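Local coordinates for glycosylation Associate Protein 3 (Streptococcus agalactiae serotype V, PDB 6OYC) that probably assists, with its Gap1 and Gap2 partners, the glycosylation and accessory Sec export of streptococcal surface glycoproteins, at residues N150-D162 / Q188-S200. Residues are numbered along the deposited sequence; the frame is centred on the assembly and turned at random.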
loop_
_atom_site.group_PDB
_atom_site.type_symbol
_atom_site.label_atom_id
_atom_site.label_comp_id
_atom_site.label_asym_id
_atom_site.label_seq_id
_atom_site.Cartn_x
_atom_site.Cartn_y
_atom_site.Cartn_z
ATOM N N ASN C 150 -11.192 -11.646 -6.864
ATOM C CA ASN C 150 -10.539 -10.900 -5.793
ATOM C C ASN C 150 -9.987 -11.842 -4.705
ATOM O O ASN C 150 -10.043 -13.073 -4.852
ATOM C CB ASN C 150 -11.515 -9.884 -5.188
ATOM C CG ASN C 150 -10.811 -8.783 -4.401
ATOM O OD1 ASN C 150 -9.659 -8.437 -4.678
ATOM N ND2 ASN C 150 -11.502 -8.235 -3.408
ATOM N N LEU C 151 -9.461 -11.253 -3.624
ATOM C CA LEU C 151 -8.751 -11.965 -2.564
ATOM C C LEU C 151 -9.183 -11.413 -1.213
ATOM O O LEU C 151 -9.078 -10.208 -0.984
ATOM C CB LEU C 151 -7.236 -11.813 -2.736
ATOM C CG LEU C 151 -6.331 -12.904 -2.168
ATOM C CD1 LEU C 151 -6.877 -14.271 -2.523
ATOM C CD2 LEU C 151 -4.922 -12.749 -2.713
ATOM N N SER C 152 -9.642 -12.290 -0.310
ATOM C CA SER C 152 -10.236 -11.853 0.952
ATOM C C SER C 152 -9.634 -12.536 2.179
ATOM O O SER C 152 -8.601 -13.196 2.078
ATOM C CB SER C 152 -11.742 -12.098 0.928
ATOM O OG SER C 152 -12.353 -11.555 2.085
ATOM N N THR C 153 -10.277 -12.374 3.344
ATOM C CA THR C 153 -9.812 -12.989 4.586
ATOM C C THR C 153 -10.201 -14.459 4.705
ATOM O O THR C 153 -9.633 -15.170 5.542
ATOM C CB THR C 153 -10.366 -12.240 5.802
ATOM O OG1 THR C 153 -11.787 -12.115 5.684
ATOM C CG2 THR C 153 -9.764 -10.856 5.904
ATOM N N GLU C 154 -11.151 -14.922 3.896
ATOM C CA GLU C 154 -11.644 -16.287 4.011
ATOM C C GLU C 154 -10.599 -17.285 3.542
ATOM O O GLU C 154 -9.929 -17.078 2.528
ATOM C CB GLU C 154 -12.922 -16.466 3.185
ATOM C CG GLU C 154 -14.123 -15.638 3.668
ATOM C CD GLU C 154 -15.004 -15.143 2.522
ATOM O OE1 GLU C 154 -14.588 -14.184 1.823
ATOM O OE2 GLU C 154 -16.113 -15.706 2.323
ATOM N N PHE C 155 -10.477 -18.378 4.288
ATOM C CA PHE C 155 -9.675 -19.528 3.902
ATOM C C PHE C 155 -10.430 -20.785 4.311
ATOM O O PHE C 155 -11.276 -20.756 5.211
ATOM C CB PHE C 155 -8.293 -19.505 4.565
ATOM C CG PHE C 155 -8.348 -19.501 6.076
ATOM C CD1 PHE C 155 -8.416 -18.308 6.778
ATOM C CD2 PHE C 155 -8.343 -20.688 6.792
ATOM C CE1 PHE C 155 -8.471 -18.295 8.167
ATOM C CE2 PHE C 155 -8.401 -20.681 8.183
ATOM C CZ PHE C 155 -8.464 -19.479 8.868
ATOM N N THR C 156 -10.099 -21.906 3.674
ATOM C CA THR C 156 -10.792 -23.160 3.941
ATOM C C THR C 156 -9.845 -24.231 4.474
ATOM O O THR C 156 -8.686 -24.335 4.050
ATOM C CB THR C 156 -11.518 -23.662 2.694
ATOM O OG1 THR C 156 -12.588 -24.523 3.099
ATOM C CG2 THR C 156 -10.572 -24.406 1.757
ATOM N N ILE C 157 -10.349 -25.004 5.435
ATOM C CA ILE C 157 -9.662 -26.162 5.993
ATOM C C ILE C 157 -10.486 -27.396 5.676
ATOM O O ILE C 157 -11.696 -27.415 5.920
ATOM C CB ILE C 157 -9.472 -26.042 7.512
ATOM C CG1 ILE C 157 -8.552 -24.878 7.830
ATOM C CG2 ILE C 157 -8.892 -27.345 8.077
ATOM C CD1 ILE C 157 -7.150 -25.213 7.507
ATOM N N GLU C 158 -9.842 -28.424 5.157
ATOM C CA GLU C 158 -10.531 -29.686 4.965
ATOM C C GLU C 158 -10.188 -30.634 6.109
ATOM O O GLU C 158 -9.160 -30.483 6.776
ATOM C CB GLU C 158 -10.178 -30.287 3.606
ATOM C CG GLU C 158 -10.990 -29.656 2.462
ATOM C CD GLU C 158 -10.181 -29.446 1.191
ATOM O OE1 GLU C 158 -9.077 -30.031 1.080
ATOM O OE2 GLU C 158 -10.650 -28.689 0.306
ATOM N N GLU C 159 -11.084 -31.584 6.369
ATOM C CA GLU C 159 -10.855 -32.525 7.455
ATOM C C GLU C 159 -9.653 -33.409 7.139
ATOM O O GLU C 159 -9.297 -33.625 5.975
ATOM C CB GLU C 159 -12.096 -33.384 7.704
ATOM C CG GLU C 159 -12.307 -33.757 9.166
ATOM C CD GLU C 159 -13.332 -34.866 9.346
ATOM O OE1 GLU C 159 -13.163 -35.698 10.264
ATOM O OE2 GLU C 159 -14.310 -34.903 8.569
ATOM N N HIS C 160 -9.016 -33.903 8.204
ATOM C CA HIS C 160 -7.786 -34.692 8.142
ATOM C C HIS C 160 -6.593 -33.876 7.647
ATOM O O HIS C 160 -5.561 -34.449 7.279
ATOM C CB HIS C 160 -7.950 -35.954 7.278
ATOM C CG HIS C 160 -9.231 -36.701 7.512
ATOM N ND1 HIS C 160 -9.788 -36.860 8.763
ATOM C CD2 HIS C 160 -10.060 -37.337 6.649
ATOM C CE1 HIS C 160 -10.906 -37.556 8.661
ATOM N NE2 HIS C 160 -11.094 -37.858 7.389
ATOM N N GLN C 161 -6.715 -32.547 7.622
ATOM C CA GLN C 161 -5.597 -31.679 7.281
ATOM C C GLN C 161 -4.742 -31.436 8.517
ATOM O O GLN C 161 -5.255 -31.052 9.573
ATOM C CB GLN C 161 -6.102 -30.352 6.718
ATOM C CG GLN C 161 -5.204 -29.740 5.656
ATOM C CD GLN C 161 -5.763 -28.449 5.079
ATOM O OE1 GLN C 161 -6.940 -28.369 4.712
ATOM N NE2 GLN C 161 -4.913 -27.428 4.994
ATOM N N ASP C 162 -3.435 -31.662 8.389
ATOM C CA ASP C 162 -2.518 -31.481 9.509
ATOM C C ASP C 162 -1.900 -30.088 9.554
ATOM O O ASP C 162 -1.653 -29.560 10.645
ATOM C CB ASP C 162 -1.408 -32.538 9.455
ATOM C CG ASP C 162 -0.547 -32.429 8.195
ATOM O OD1 ASP C 162 0.659 -32.756 8.279
ATOM O OD2 ASP C 162 -1.066 -32.023 7.125
ATOM N N GLN C 188 5.201 -25.426 -1.457
ATOM C CA GLN C 188 4.261 -25.951 -0.474
ATOM C C GLN C 188 2.827 -25.762 -0.951
ATOM O O GLN C 188 2.558 -25.113 -1.965
ATOM C CB GLN C 188 4.410 -25.266 0.889
ATOM C CG GLN C 188 5.690 -25.531 1.625
ATOM C CD GLN C 188 6.148 -24.306 2.363
ATOM O OE1 GLN C 188 6.815 -23.439 1.792
ATOM N NE2 GLN C 188 5.778 -24.209 3.639
ATOM N N LYS C 189 1.915 -26.368 -0.199
ATOM C CA LYS C 189 0.498 -26.034 -0.188
ATOM C C LYS C 189 0.285 -24.751 0.616
ATOM O O LYS C 189 0.981 -24.505 1.607
ATOM C CB LYS C 189 -0.286 -27.189 0.452
ATOM C CG LYS C 189 -0.071 -27.268 1.970
ATOM C CD LYS C 189 -0.532 -28.574 2.582
ATOM C CE LYS C 189 -0.545 -28.455 4.092
ATOM N NZ LYS C 189 -1.906 -28.705 4.631
ATOM N N VAL C 190 -0.682 -23.928 0.196
ATOM C CA VAL C 190 -0.905 -22.648 0.863
ATOM C C VAL C 190 -2.309 -22.133 0.565
ATOM O O VAL C 190 -2.904 -22.456 -0.468
ATOM C CB VAL C 190 0.168 -21.612 0.442
ATOM C CG1 VAL C 190 -0.217 -20.918 -0.853
ATOM C CG2 VAL C 190 0.402 -20.626 1.556
ATOM N N GLU C 191 -2.830 -21.312 1.478
ATOM C CA GLU C 191 -4.050 -20.536 1.285
ATOM C C GLU C 191 -3.690 -19.050 1.280
ATOM O O GLU C 191 -3.088 -18.550 2.239
ATOM C CB GLU C 191 -5.066 -20.823 2.394
ATOM C CG GLU C 191 -5.708 -22.199 2.346
ATOM C CD GLU C 191 -6.784 -22.288 1.284
ATOM O OE1 GLU C 191 -7.786 -21.539 1.393
ATOM O OE2 GLU C 191 -6.613 -23.095 0.334
ATOM N N LEU C 192 -4.063 -18.349 0.212
ATOM C CA LEU C 192 -3.788 -16.925 0.087
ATOM C C LEU C 192 -4.909 -16.097 0.694
ATOM O O LEU C 192 -6.089 -16.333 0.412
ATOM C CB LEU C 192 -3.601 -16.529 -1.375
ATOM C CG LEU C 192 -2.707 -17.440 -2.201
ATOM C CD1 LEU C 192 -2.605 -16.907 -3.621
ATOM C CD2 LEU C 192 -1.355 -17.525 -1.568
ATOM N N VAL C 193 -4.538 -15.104 1.499
ATOM C CA VAL C 193 -5.499 -14.143 2.010
ATOM C C VAL C 193 -4.920 -12.747 1.843
ATOM O O VAL C 193 -3.713 -12.561 1.666
ATOM C CB VAL C 193 -5.884 -14.411 3.483
ATOM C CG1 VAL C 193 -6.749 -15.680 3.575
ATOM C CG2 VAL C 193 -4.644 -14.548 4.355
ATOM N N SER C 194 -5.811 -11.761 1.870
ATOM C CA SER C 194 -5.407 -10.370 1.755
ATOM C C SER C 194 -6.526 -9.502 2.310
ATOM O O SER C 194 -7.594 -9.994 2.681
ATOM C CB SER C 194 -5.082 -9.996 0.307
ATOM O OG SER C 194 -4.324 -8.799 0.252
ATOM N N ASN C 195 -6.254 -8.206 2.384
ATOM C CA ASN C 195 -7.279 -7.238 2.752
ATOM C C ASN C 195 -8.245 -7.060 1.584
ATOM O O ASN C 195 -7.808 -6.812 0.455
ATOM C CB ASN C 195 -6.636 -5.902 3.124
ATOM C CG ASN C 195 -7.592 -4.974 3.832
ATOM O OD1 ASN C 195 -8.774 -4.898 3.494
ATOM N ND2 ASN C 195 -7.084 -4.256 4.826
ATOM N N PRO C 196 -9.554 -7.188 1.804
ATOM C CA PRO C 196 -10.504 -7.072 0.694
ATOM C C PRO C 196 -11.008 -5.661 0.426
ATOM O O PRO C 196 -11.632 -5.448 -0.624
ATOM C CB PRO C 196 -11.654 -7.982 1.151
ATOM C CG PRO C 196 -11.651 -7.830 2.632
ATOM C CD PRO C 196 -10.210 -7.622 3.050
ATOM N N SER C 197 -10.742 -4.703 1.317
ATOM C CA SER C 197 -11.243 -3.349 1.145
ATOM C C SER C 197 -10.539 -2.648 -0.020
ATOM O O SER C 197 -9.531 -3.116 -0.565
ATOM C CB SER C 197 -11.083 -2.544 2.437
ATOM O OG SER C 197 -9.765 -2.069 2.612
ATOM N N LEU C 198 -11.100 -1.512 -0.417
ATOM C CA LEU C 198 -10.525 -0.747 -1.515
ATOM C C LEU C 198 -9.448 0.222 -1.063
ATOM O O LEU C 198 -8.536 0.540 -1.837
ATOM C CB LEU C 198 -11.626 0.026 -2.234
ATOM C CG LEU C 198 -12.897 -0.808 -2.353
ATOM C CD1 LEU C 198 -14.046 0.044 -2.864
ATOM C CD2 LEU C 198 -12.645 -2.022 -3.261
ATOM N N ASN C 199 -9.513 0.680 0.175
ATOM C CA ASN C 199 -8.624 1.715 0.678
ATOM C C ASN C 199 -7.345 1.179 1.315
ATOM O O ASN C 199 -6.284 1.792 1.159
ATOM C CB ASN C 199 -9.368 2.536 1.731
ATOM C CG ASN C 199 -10.824 2.865 1.337
ATOM O OD1 ASN C 199 -11.705 2.965 2.205
ATOM N ND2 ASN C 199 -11.069 3.061 0.034
ATOM N N SER C 200 -7.437 0.055 2.026
ATOM C CA SER C 200 -6.517 -0.274 3.109
ATOM C C SER C 200 -5.449 -1.300 2.717
ATOM O O SER C 200 -5.726 -2.270 2.004
ATOM C CB SER C 200 -7.304 -0.792 4.319
ATOM O OG SER C 200 -6.431 -1.179 5.371
#
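Ser152 and Thr153 run beside residues 193-196, with CA atoms 4.8 Å apart at Ser152–Pro196 and 5.2 Å at Thr153–Val193. The only backbone hydrogen bond between the segments runs from Ser194 N to Ser152 O (3.1 Å); its donor lies well above the carbonyl plane. A weaker CA-H...O contact from Val193 CA to Ser152 O (3.2 Å) adds to it. Val193 CG1 also packs against Thr153 O. On the same residue, Val193 CG1 lies 4.2 Å from Phe155 CB. The Phe155 ring then leads off to Leu208 and Ala215 of helix 206-218. Leu151 approaches from another side: CD1 meets Leu192 CB at 4.1 Å, the two side chains slanting across each other, while CG rests on Ser194 CB. Ser194 OG is itself bonded to Val169 O. Pro196 lays CB and CG against Ser152 OG. Farther along, the Glu191 carboxylate takes the Thr156 amide: N to OE1 is 3.3 Å and nearly straight (172°), but the hydrogen arrives from above the carboxylate plane. A bend at chi2 (-77°) turns the acid back to this amide, giving a side chain-to-backbone link where the two backbones lie farther apart. Beyond it, the type II turn Glu158–Gln161 is braced by Glu158 N donating to Gln161 OE1 (2.9 Å). Glu191 and Val193 pair through their backbones with strand 163-168, which makes 191-193 the edge strand of the five-stranded parallel sheet. The irregular connection 150-162 passes along it before entering strand 163-168, as expected of an alpha/beta domain with helices packed on a parallel sheet.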